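Local coordinates for protein aldo-keto reductase family 1 member C1 (Caenorhabditis elegans, PDB 1QWK) that probably reduces aldose-type carbonyl substrates with NADPH, as a member of the aldo-keto reductase family built on a TIM barrel, at residues V152-N157 against T199-L204; S174-H179 against H185-F190; R209-L214 against L220-A225; V248-A253 against K271-V276. All blocks are in the same frame, centred on the assembly; numbering follows the deposited sequence.

Contact 1 of 4, residues V152-N157 against T199-L204; sequences VSNWNN and TSYATL
Asn-154 reaches across to the phenol end of Tyr-201: as modelled, ND2 stands 2.8 Å from Tyr-201 OH, at the ring's edge and in its plane, with the amide turned 73° from the ring. The meeting takes place at the ends of two parallel strands of the TIM barrel, 150-153 and 197-201, with strand 173-177 lying between them. The ring also has Ser-153 OG at its edge, 4.3 Å from Tyr-201 CE2, although that hydroxyl spends its hydrogen bond on Gln-175 O. Tyr-201 swings over the intervening strand because a chi1 of 67° sets its CG opposite the CA hydrogen, and its OH is hydrogen-bonded to Gln-301. With an alanine at Asn-154, Tyr-201 OH would probably lose its amide neighbour and a gap would open beside the phenol. The predicted substrate-binding residue His-114 has its side chain about 4 Å from that of Asn-154, and relatives usually seat the nicotinamide of their cofactor in this part of the barrel. Further along, the chain leaving Tyr-201 is pinned back on itself, Thr-203 OG1 donating to Ser-200 OG at 2.9 Å.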
# COMPACT_ATOMS: atom_id res chain seq x y z
N VAL A 152 0.68 1.16 -10.53
CA VAL A 152 1.72 0.16 -10.38
C VAL A 152 2.28 0.09 -8.96
O VAL A 152 2.08 1.01 -8.15
CB VAL A 152 2.87 0.46 -11.34
CG1 VAL A 152 2.33 0.58 -12.77
CG2 VAL A 152 3.55 1.76 -10.93
N SER A 153 2.97 -1.00 -8.66
CA SER A 153 3.59 -1.18 -7.36
C SER A 153 4.96 -1.82 -7.55
O SER A 153 5.12 -2.74 -8.34
CB SER A 153 2.72 -2.08 -6.47
OG SER A 153 3.24 -2.12 -5.14
N ASN A 154 5.95 -1.31 -6.82
CA ASN A 154 7.30 -1.85 -6.91
C ASN A 154 7.97 -1.66 -8.27
O ASN A 154 8.82 -2.46 -8.67
CB ASN A 154 7.29 -3.33 -6.53
CG ASN A 154 6.71 -3.58 -5.15
OD1 ASN A 154 5.73 -4.32 -5.00
ND2 ASN A 154 7.30 -2.95 -4.14
N TRP A 155 7.56 -0.62 -9.00
CA TRP A 155 8.15 -0.30 -10.29
C TRP A 155 9.16 0.81 -10.03
O TRP A 155 8.99 1.59 -9.09
CB TRP A 155 7.09 0.24 -11.25
CG TRP A 155 6.18 -0.79 -11.87
CD1 TRP A 155 5.63 -1.89 -11.27
CD2 TRP A 155 5.65 -0.75 -13.21
NE1 TRP A 155 4.79 -2.53 -12.15
CE2 TRP A 155 4.78 -1.86 -13.35
CE3 TRP A 155 5.82 0.12 -14.30
CZ2 TRP A 155 4.09 -2.13 -14.54
CZ3 TRP A 155 5.12 -0.15 -15.48
CH2 TRP A 155 4.27 -1.26 -15.59
N ASN A 156 10.20 0.91 -10.86
CA ASN A 156 11.16 2.00 -10.67
C ASN A 156 10.77 3.15 -11.60
O ASN A 156 9.87 3.01 -12.43
CB ASN A 156 12.61 1.55 -10.91
CG ASN A 156 12.87 1.07 -12.32
OD1 ASN A 156 12.44 1.67 -13.30
ND2 ASN A 156 13.61 -0.03 -12.44
N ASN A 157 11.43 4.29 -11.45
CA ASN A 157 11.12 5.47 -12.26
C ASN A 157 11.21 5.24 -13.76
O ASN A 157 10.36 5.73 -14.51
CB ASN A 157 12.04 6.64 -11.89
CG ASN A 157 11.84 7.11 -10.46
OD1 ASN A 157 10.91 6.68 -9.77
ND2 ASN A 157 12.71 8.01 -10.01
N THR A 199 1.51 5.95 -2.76
CA THR A 199 0.97 5.26 -1.60
C THR A 199 2.13 4.52 -0.95
O THR A 199 2.87 3.79 -1.61
CB THR A 199 -0.12 4.23 -1.96
OG1 THR A 199 -1.29 4.92 -2.43
CG2 THR A 199 -0.48 3.40 -0.74
N SER A 200 2.28 4.74 0.34
CA SER A 200 3.34 4.11 1.11
C SER A 200 2.86 2.85 1.81
O SER A 200 1.80 2.86 2.44
CB SER A 200 3.83 5.08 2.19
OG SER A 200 4.26 4.37 3.36
N TYR A 201 3.61 1.76 1.68
CA TYR A 201 3.27 0.56 2.44
C TYR A 201 4.43 0.39 3.41
O TYR A 201 5.49 1.01 3.21
CB TYR A 201 3.03 -0.68 1.56
CG TYR A 201 4.19 -1.28 0.79
CD1 TYR A 201 5.22 -1.97 1.44
CD2 TYR A 201 4.20 -1.27 -0.60
CE1 TYR A 201 6.22 -2.65 0.72
CE2 TYR A 201 5.18 -1.94 -1.33
CZ TYR A 201 6.18 -2.62 -0.67
OH TYR A 201 7.14 -3.28 -1.41
N ALA A 202 4.24 -0.40 4.46
CA ALA A 202 5.27 -0.60 5.49
C ALA A 202 5.61 0.76 6.11
O ALA A 202 6.76 1.03 6.46
CB ALA A 202 6.52 -1.24 4.89
N THR A 203 4.59 1.60 6.24
CA THR A 203 4.75 2.95 6.77
C THR A 203 5.33 3.00 8.18
O THR A 203 6.01 3.96 8.55
CB THR A 203 3.40 3.68 6.75
OG1 THR A 203 2.70 3.35 5.54
CG2 THR A 203 3.61 5.19 6.79
N LEU A 204 5.06 1.96 8.98
CA LEU A 204 5.55 1.92 10.36
C LEU A 204 6.95 1.34 10.50
O LEU A 204 7.45 1.17 11.61
CB LEU A 204 4.58 1.14 11.24
CG LEU A 204 3.19 1.78 11.35
CD1 LEU A 204 2.30 0.90 12.21
CD2 LEU A 204 3.30 3.18 11.94

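Contact 2 of 4, residues S174-H179 against H185-F190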
# COMPACT_ATOMS: atom_id res chain seq x y z
N SER A 174 1.28 5.00 -7.62
CA SER A 174 2.45 4.15 -7.46
C SER A 174 2.51 3.79 -5.98
O SER A 174 2.57 4.67 -5.12
CB SER A 174 3.73 4.90 -7.85
OG SER A 174 4.88 4.17 -7.43
N GLN A 175 2.48 2.49 -5.69
CA GLN A 175 2.53 2.02 -4.31
C GLN A 175 3.89 1.39 -4.07
O GLN A 175 4.26 0.41 -4.72
CB GLN A 175 1.42 0.99 -4.05
CG GLN A 175 1.37 0.55 -2.59
CD GLN A 175 0.22 -0.40 -2.29
OE1 GLN A 175 -0.94 -0.12 -2.61
NE2 GLN A 175 0.54 -1.51 -1.65
N VAL A 176 4.63 1.96 -3.13
CA VAL A 176 5.97 1.46 -2.82
C VAL A 176 6.27 1.48 -1.33
O VAL A 176 5.54 2.09 -0.54
CB VAL A 176 7.06 2.31 -3.52
CG1 VAL A 176 6.89 2.24 -5.03
CG2 VAL A 176 6.98 3.76 -3.04
N GLU A 177 7.35 0.81 -0.95
CA GLU A 177 7.79 0.79 0.43
C GLU A 177 8.24 2.22 0.72
O GLU A 177 9.05 2.78 -0.02
CB GLU A 177 8.98 -0.15 0.61
CG GLU A 177 9.51 -0.19 2.04
CD GLU A 177 10.80 -0.97 2.17
OE1 GLU A 177 11.11 -1.78 1.27
OE2 GLU A 177 11.50 -0.79 3.20
N LEU A 178 7.72 2.82 1.79
CA LEU A 178 8.11 4.17 2.14
C LEU A 178 7.86 4.43 3.61
O LEU A 178 6.75 4.30 4.11
CB LEU A 178 7.33 5.20 1.29
CG LEU A 178 7.82 6.66 1.34
CD1 LEU A 178 7.33 7.39 0.10
CD2 LEU A 178 7.34 7.35 2.61
N HIS A 179 8.93 4.77 4.32
CA HIS A 179 8.87 5.07 5.74
C HIS A 179 10.08 5.93 6.08
O HIS A 179 10.94 6.14 5.23
CB HIS A 179 8.82 3.79 6.59
CG HIS A 179 9.85 2.77 6.23
ND1 HIS A 179 9.75 1.96 5.12
CD2 HIS A 179 11.00 2.39 6.85
CE1 HIS A 179 10.77 1.13 5.08
NE2 HIS A 179 11.55 1.37 6.12
N HIS A 185 12.98 9.74 -1.49
CA HIS A 185 12.89 11.12 -1.95
C HIS A 185 12.84 11.21 -3.47
O HIS A 185 12.03 11.95 -4.03
CB HIS A 185 14.07 11.94 -1.44
CG HIS A 185 14.08 12.12 0.05
ND1 HIS A 185 13.11 12.82 0.73
CD2 HIS A 185 14.95 11.67 0.99
CE1 HIS A 185 13.37 12.79 2.02
NE2 HIS A 185 14.48 12.10 2.21
N ASP A 186 13.70 10.45 -4.14
CA ASP A 186 13.77 10.46 -5.60
C ASP A 186 12.46 10.00 -6.25
O ASP A 186 11.98 10.62 -7.19
CB ASP A 186 14.92 9.57 -6.07
CG ASP A 186 15.15 9.67 -7.57
OD1 ASP A 186 15.48 10.78 -8.05
OD2 ASP A 186 15.01 8.65 -8.27
N HIS A 187 11.90 8.90 -5.75
CA HIS A 187 10.66 8.38 -6.33
C HIS A 187 9.50 9.34 -6.14
O HIS A 187 8.75 9.60 -7.09
CB HIS A 187 10.31 7.02 -5.72
CG HIS A 187 9.12 6.37 -6.35
ND1 HIS A 187 9.11 5.96 -7.67
CD2 HIS A 187 7.90 6.05 -5.85
CE1 HIS A 187 7.94 5.41 -7.95
NE2 HIS A 187 7.19 5.45 -6.86
N VAL A 188 9.35 9.88 -4.94
CA VAL A 188 8.26 10.81 -4.66
C VAL A 188 8.37 12.06 -5.53
O VAL A 188 7.38 12.54 -6.06
CB VAL A 188 8.23 11.20 -3.16
CG1 VAL A 188 7.14 12.25 -2.90
CG2 VAL A 188 7.97 9.97 -2.31
N ASP A 189 9.59 12.58 -5.67
CA ASP A 189 9.77 13.77 -6.50
C ASP A 189 9.43 13.45 -7.96
O ASP A 189 8.82 14.26 -8.65
CB ASP A 189 11.21 14.29 -6.39
CG ASP A 189 11.48 14.92 -5.04
OD1 ASP A 189 10.60 15.66 -4.55
OD2 ASP A 189 12.56 14.70 -4.47
N PHE A 190 9.82 12.26 -8.41
CA PHE A 190 9.53 11.83 -9.77
C PHE A 190 8.02 11.77 -9.99
O PHE A 190 7.50 12.28 -10.98
CB PHE A 190 10.13 10.45 -10.03
CG PHE A 190 9.71 9.83 -11.33
CD1 PHE A 190 10.31 10.20 -12.53
CD2 PHE A 190 8.69 8.88 -11.35
CE1 PHE A 190 9.92 9.62 -13.73
CE2 PHE A 190 8.29 8.30 -12.55
CZ PHE A 190 8.90 8.67 -13.74
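His-187 is the residue most deeply engaged here, its imidazole pushed from helix 185-193 down toward strand 173-177. Its NE2 meets Ser-174 OG in a short hydrogen bond of 2.7 Å; either group could be the donor. The hydroxyl lies in the plane of the imidazole at its NE2 edge, leaning toward CE1. Both methyls of Val-176, which comes up from the strand, also touch the NE2/CD2 side of the ring: CG1 is 3.7 Å from His-187 NE2, and CG2 an equal 3.7 Å from His-187 CD2. What carries the ring this far is its first torsion, CG trans to the backbone N (chi1 -175°).

Leu-178 and Val-188 make the second part of the contact. The two side chains cross at about a right angle, with Leu-178 CD1 3.6 Å from Val-188 CG2, a purely apolar touch. Every second residue, Ser-174, Val-176 and Leu-178, directs CB toward the helix, and Gln-175 points the other way. Strand 173-177 and helix 185-193 are the first two elements of a beta-alpha-beta unit, completed by strand 197-201, in the wall of the TIM barrel.

On its other nitrogen, ND1, His-187 is hydrogen-bonded to Asn-157 OD1, and the side chain of Ile-160 of helix 157-164 also touches that of His-187. Because that amide oxygen is an acceptor, ND1 should carry a proton; a neutral ring would then probably accept from Ser-174 at NE2, whereas a doubly protonated one would donate there instead.

Contact 3 of 4, residues R209-L214 against L220-A225; sequences RVNFTL and LDWAPA
Arg-209 lays its guanidinium flat over the indole of Trp-222, the two planes only 8° apart and their centres separated by 3.7 Å. The charge sits above the six-membered ring, CZ being 3.8 Å from its centroid, which makes this a cation-pi stack as well. Farther back along the extended arginine chain, CD rides over the same ring in a CH-pi contact. A chi1 of 58° at Trp-222 turns the indole to the side of the ladder where Arg-209 lies, and Asn-211 OD1 comes near Trp-222 CB.

The frame beneath is a small antiparallel beta ladder on the protein surface, in the long connection after strand 197-201; in relatives this connection folds over the bound nucleotide, and it may do so here. Val-210 and Ala-223 form the hydrogen-bonded pair, Val-210 N to Ala-223 O and Ala-223 N to Val-210 O, both at 2.9 Å, beside the non-hydrogen-bonded pair of Arg-209 with Pro-224.

On the face of Val-210 and Ala-223, Val-210 CG2 touches Ala-225 CB, and the Phe-212 ring turns its edge to its neighbours: CD2 is 3.1 Å from Asp-221 O, and CE2 3.9 Å from Ala-223 CB. Beyond the ladder, Leu-220 N donates to Phe-212 O at 2.8 Å, and a water takes the N-H of Phe-212 while lying 2.8 Å from Leu-220 O. Leu-214 CD2 meets Leu-220 CD1 where the two side chains cross at about a right angle.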
# COMPACT_ATOMS: atom_id res chain seq x y z
N ARG A 209 9.88 -3.40 18.70
CA ARG A 209 9.98 -4.02 20.02
C ARG A 209 10.29 -5.50 19.99
O ARG A 209 10.03 -6.19 19.01
CB ARG A 209 8.67 -3.84 20.79
CG ARG A 209 8.30 -2.41 21.14
CD ARG A 209 7.06 -2.39 22.00
NE ARG A 209 6.73 -1.05 22.46
CZ ARG A 209 5.72 -0.77 23.29
NH1 ARG A 209 4.95 -1.75 23.75
NH2 ARG A 209 5.50 0.48 23.66
N VAL A 210 10.86 -5.98 21.09
CA VAL A 210 11.19 -7.38 21.28
C VAL A 210 10.49 -7.73 22.59
O VAL A 210 10.78 -7.14 23.63
CB VAL A 210 12.71 -7.61 21.45
CG1 VAL A 210 13.00 -9.10 21.58
CG2 VAL A 210 13.46 -7.02 20.27
N ASN A 211 9.54 -8.66 22.52
CA ASN A 211 8.79 -9.06 23.70
C ASN A 211 9.36 -10.32 24.34
O ASN A 211 9.91 -11.18 23.66
CB ASN A 211 7.33 -9.30 23.33
CG ASN A 211 6.64 -8.05 22.86
OD1 ASN A 211 6.42 -7.12 23.64
ND2 ASN A 211 6.30 -8.00 21.58
N PHE A 212 9.23 -10.40 25.66
CA PHE A 212 9.71 -11.54 26.43
C PHE A 212 8.52 -12.13 27.16
O PHE A 212 7.85 -11.43 27.93
CB PHE A 212 10.78 -11.08 27.43
CG PHE A 212 12.01 -10.52 26.77
CD1 PHE A 212 12.96 -11.36 26.21
CD2 PHE A 212 12.19 -9.14 26.68
CE1 PHE A 212 14.07 -10.85 25.56
CE2 PHE A 212 13.31 -8.61 26.03
CZ PHE A 212 14.25 -9.47 25.46
N THR A 213 8.23 -13.40 26.91
CA THR A 213 7.11 -14.07 27.55
C THR A 213 7.52 -15.44 28.07
O THR A 213 8.25 -16.17 27.40
CB THR A 213 5.94 -14.27 26.55
OG1 THR A 213 5.67 -13.04 25.87
CG2 THR A 213 4.69 -14.72 27.28
N LEU A 214 7.06 -15.78 29.26
CA LEU A 214 7.39 -17.07 29.86
C LEU A 214 6.50 -18.14 29.23
O LEU A 214 5.45 -17.84 28.67
CB LEU A 214 7.17 -17.03 31.37
CG LEU A 214 8.02 -16.04 32.16
CD1 LEU A 214 7.64 -16.12 33.63
CD2 LEU A 214 9.50 -16.37 31.98
N LEU A 220 6.52 -10.41 30.18
CA LEU A 220 7.54 -9.66 30.90
C LEU A 220 7.73 -8.32 30.20
O LEU A 220 6.98 -7.97 29.29
CB LEU A 220 8.86 -10.44 30.91
CG LEU A 220 8.79 -11.87 31.45
CD1 LEU A 220 10.16 -12.54 31.31
CD2 LEU A 220 8.35 -11.86 32.91
N ASP A 221 8.74 -7.56 30.62
CA ASP A 221 9.01 -6.26 30.01
C ASP A 221 9.64 -6.39 28.62
O ASP A 221 10.50 -7.25 28.40
CB ASP A 221 9.92 -5.42 30.91
CG ASP A 221 9.21 -4.89 32.15
OD1 ASP A 221 8.20 -4.17 31.99
OD2 ASP A 221 9.67 -5.19 33.28
N TRP A 222 9.21 -5.55 27.70
CA TRP A 222 9.74 -5.57 26.34
C TRP A 222 10.99 -4.71 26.26
O TRP A 222 11.29 -3.95 27.18
CB TRP A 222 8.70 -5.03 25.35
CG TRP A 222 8.24 -3.64 25.67
CD1 TRP A 222 7.23 -3.28 26.52
CD2 TRP A 222 8.80 -2.42 25.17
NE1 TRP A 222 7.12 -1.91 26.58
CE2 TRP A 222 8.07 -1.36 25.76
CE3 TRP A 222 9.84 -2.12 24.29
CZ2 TRP A 222 8.36 -0.01 25.49
CZ3 TRP A 222 10.12 -0.78 24.01
CH2 TRP A 222 9.38 0.26 24.61
N ALA A 223 11.72 -4.84 25.15
CA ALA A 223 12.94 -4.06 24.93
C ALA A 223 12.88 -3.42 23.54
O ALA A 223 12.37 -4.03 22.60
CB ALA A 223 14.17 -4.94 25.05
N PRO A 224 13.39 -2.19 23.40
CA PRO A 224 13.37 -1.52 22.10
C PRO A 224 14.33 -2.17 21.10
O PRO A 224 15.37 -2.70 21.47
CB PRO A 224 13.78 -0.09 22.45
CG PRO A 224 14.71 -0.29 23.61
CD PRO A 224 13.97 -1.32 24.44
N ALA A 225 13.95 -2.13 19.82
CA ALA A 225 14.78 -2.70 18.77
C ALA A 225 15.11 -1.60 17.76
O ALA A 225 14.31 -0.68 17.58
CB ALA A 225 14.03 -3.84 18.07
O HOH W 1 7.27 -8.37 26.56

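Contact 4 of 4, residues V248-A253 against K271-V276; sequences VLLRYA and KENFEV
Two helices of the outer layer of the TIM barrel meet here, 245-255 supplying Leu-250 and Arg-251, and 267-274 together with the turn that follows it supplying Asn-273 and Val-276. Leu-250 drives one branch into the second segment: CD1 lies 3.5 Å from Asn-273 O and 3.6 Å from Asn-273 CB. That carbonyl oxygen is buried under the leucine methyl and has no polar partner in the model. Nearer the backbone, Leu-250 CB packs on Val-276 CG1 at 4.1 Å.

Arg-251 adds the polar link. Its NH1 donates to Val-276 O, 2.9 Å away, with an angle of 156° at the hydrogen; the oxygen lies close to the guanidinium plane, and the N-H arrives in the plane of the carbonyl. The side chain gets there by folding over at chi2 (69°), which brings CD to 3.3 Å from Val-276 O, and again at chi3. Its NE forms a salt bridge with Asp-255, one turn further along the same helix, so the flat group is held from two sides. A leucine in place of Arg-251 would probably leave Val-276 O without this donor and Asp-255 without its mate.

Glu-275, centre of an inverse gamma turn, swings the chain round so that Val-276 faces helix 245-255, where it also touches Gln-247 and Leu-254. Such side-by-side packing of successive peripheral helices, with strand 259-261 between them in sequence, is typical of the (beta/alpha)8 barrel.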
# COMPACT_ATOMS: atom_id res chain seq x y z
N VAL A 248 3.26 9.38 14.75
CA VAL A 248 4.22 10.33 14.20
C VAL A 248 4.76 9.81 12.86
O VAL A 248 4.89 10.57 11.91
CB VAL A 248 5.38 10.58 15.19
CG1 VAL A 248 6.47 11.41 14.52
CG2 VAL A 248 4.86 11.32 16.42
N LEU A 249 5.07 8.51 12.79
CA LEU A 249 5.58 7.93 11.54
C LEU A 249 4.53 8.00 10.43
O LEU A 249 4.86 8.23 9.27
CB LEU A 249 5.99 6.48 11.76
CG LEU A 249 7.25 6.26 12.61
CD1 LEU A 249 7.51 4.77 12.73
CD2 LEU A 249 8.45 6.97 11.97
N LEU A 250 3.27 7.80 10.79
CA LEU A 250 2.20 7.86 9.79
C LEU A 250 2.01 9.30 9.32
O LEU A 250 1.87 9.55 8.12
CB LEU A 250 0.89 7.33 10.38
CG LEU A 250 0.93 5.85 10.80
CD1 LEU A 250 -0.41 5.44 11.39
CD2 LEU A 250 1.27 4.99 9.59
N ARG A 251 2.04 10.25 10.25
CA ARG A 251 1.87 11.66 9.90
C ARG A 251 3.05 12.11 9.04
O ARG A 251 2.90 12.95 8.15
CB ARG A 251 1.78 12.53 11.16
CG ARG A 251 1.32 13.96 10.88
CD ARG A 251 -0.14 14.00 10.43
NE ARG A 251 -0.35 15.02 9.40
CZ ARG A 251 -1.53 15.31 8.86
NH1 ARG A 251 -2.63 14.67 9.25
NH2 ARG A 251 -1.61 16.24 7.91
N TYR A 252 4.23 11.55 9.31
CA TYR A 252 5.41 11.88 8.53
C TYR A 252 5.14 11.59 7.05
O TYR A 252 5.34 12.44 6.19
CB TYR A 252 6.61 11.05 9.00
CG TYR A 252 7.76 11.05 8.02
CD1 TYR A 252 8.62 12.14 7.91
CD2 TYR A 252 7.97 9.95 7.17
CE1 TYR A 252 9.65 12.15 6.98
CE2 TYR A 252 9.00 9.95 6.24
CZ TYR A 252 9.84 11.05 6.15
OH TYR A 252 10.85 11.06 5.22
N ALA A 253 4.68 10.37 6.78
CA ALA A 253 4.39 9.98 5.40
C ALA A 253 3.28 10.83 4.79
O ALA A 253 3.36 11.22 3.62
CB ALA A 253 4.01 8.50 5.35
N LYS A 271 -7.41 1.33 15.48
CA LYS A 271 -8.00 2.58 15.95
C LYS A 271 -6.91 3.62 16.20
O LYS A 271 -7.09 4.80 15.89
CB LYS A 271 -8.79 2.34 17.24
CG LYS A 271 -10.07 1.54 17.04
CD LYS A 271 -10.79 1.35 18.37
CE LYS A 271 -12.08 0.58 18.21
NZ LYS A 271 -12.73 0.35 19.54
N GLU A 272 -5.79 3.18 16.76
CA GLU A 272 -4.67 4.07 17.04
C GLU A 272 -4.11 4.71 15.77
O GLU A 272 -3.88 5.92 15.74
CB GLU A 272 -3.55 3.30 17.74
CG GLU A 272 -2.39 4.18 18.22
CD GLU A 272 -1.14 3.38 18.56
OE1 GLU A 272 -1.28 2.29 19.16
OE2 GLU A 272 -0.03 3.85 18.25
N ASN A 273 -3.90 3.91 14.74
CA ASN A 273 -3.35 4.41 13.49
C ASN A 273 -4.22 5.44 12.78
O ASN A 273 -3.73 6.20 11.95
CB ASN A 273 -3.05 3.25 12.53
CG ASN A 273 -2.01 2.27 13.08
OD1 ASN A 273 -1.17 2.64 13.89
ND2 ASN A 273 -2.07 1.03 12.62
N PHE A 274 -5.52 5.46 13.09
CA PHE A 274 -6.43 6.40 12.45
C PHE A 274 -6.41 7.78 13.11
O PHE A 274 -6.84 8.77 12.52
CB PHE A 274 -7.87 5.86 12.49
CG PHE A 274 -8.82 6.60 11.60
CD1 PHE A 274 -8.74 6.47 10.21
CD2 PHE A 274 -9.80 7.44 12.13
CE1 PHE A 274 -9.61 7.16 9.37
CE2 PHE A 274 -10.67 8.14 11.30
CZ PHE A 274 -10.58 8.00 9.91
N GLU A 275 -5.90 7.84 14.34
CA GLU A 275 -5.84 9.10 15.08
C GLU A 275 -4.62 9.94 14.71
O GLU A 275 -3.77 10.21 15.56
CB GLU A 275 -5.84 8.82 16.58
CG GLU A 275 -7.08 8.06 17.04
CD GLU A 275 -8.36 8.83 16.76
OE1 GLU A 275 -8.53 9.93 17.33
OE2 GLU A 275 -9.20 8.32 15.98
N VAL A 276 -4.55 10.36 13.46
CA VAL A 276 -3.42 11.15 12.99
C VAL A 276 -3.87 12.42 12.29
O VAL A 276 -3.10 13.02 11.54
CB VAL A 276 -2.54 10.32 12.04
CG1 VAL A 276 -1.98 9.10 12.77
CG2 VAL A 276 -3.37 9.87 10.84

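Contacts 1 and 2 share the barrel wall: their centres are 6 Å apart, and strand 173-177 of contact 2 runs between the strands of contact 1, with helix 185-193 behind it. In sequence, contact 2 falls between the two segments of contact 1. Contact 3 follows, then contact 4. The latter lies about 17 Å from contact 1, centre to centre, yet the two touch, since Thr-203 and Leu-204 pack against helix 245-255. Contact 3 stands apart, its centre about 30 Å from that of contact 1 and 23 Å from that of contact 4. Contacts 1, 2 and 4 thus tie one barrel together, contact 1 beside the predicted substrate site; contact 3 lies in an excursion.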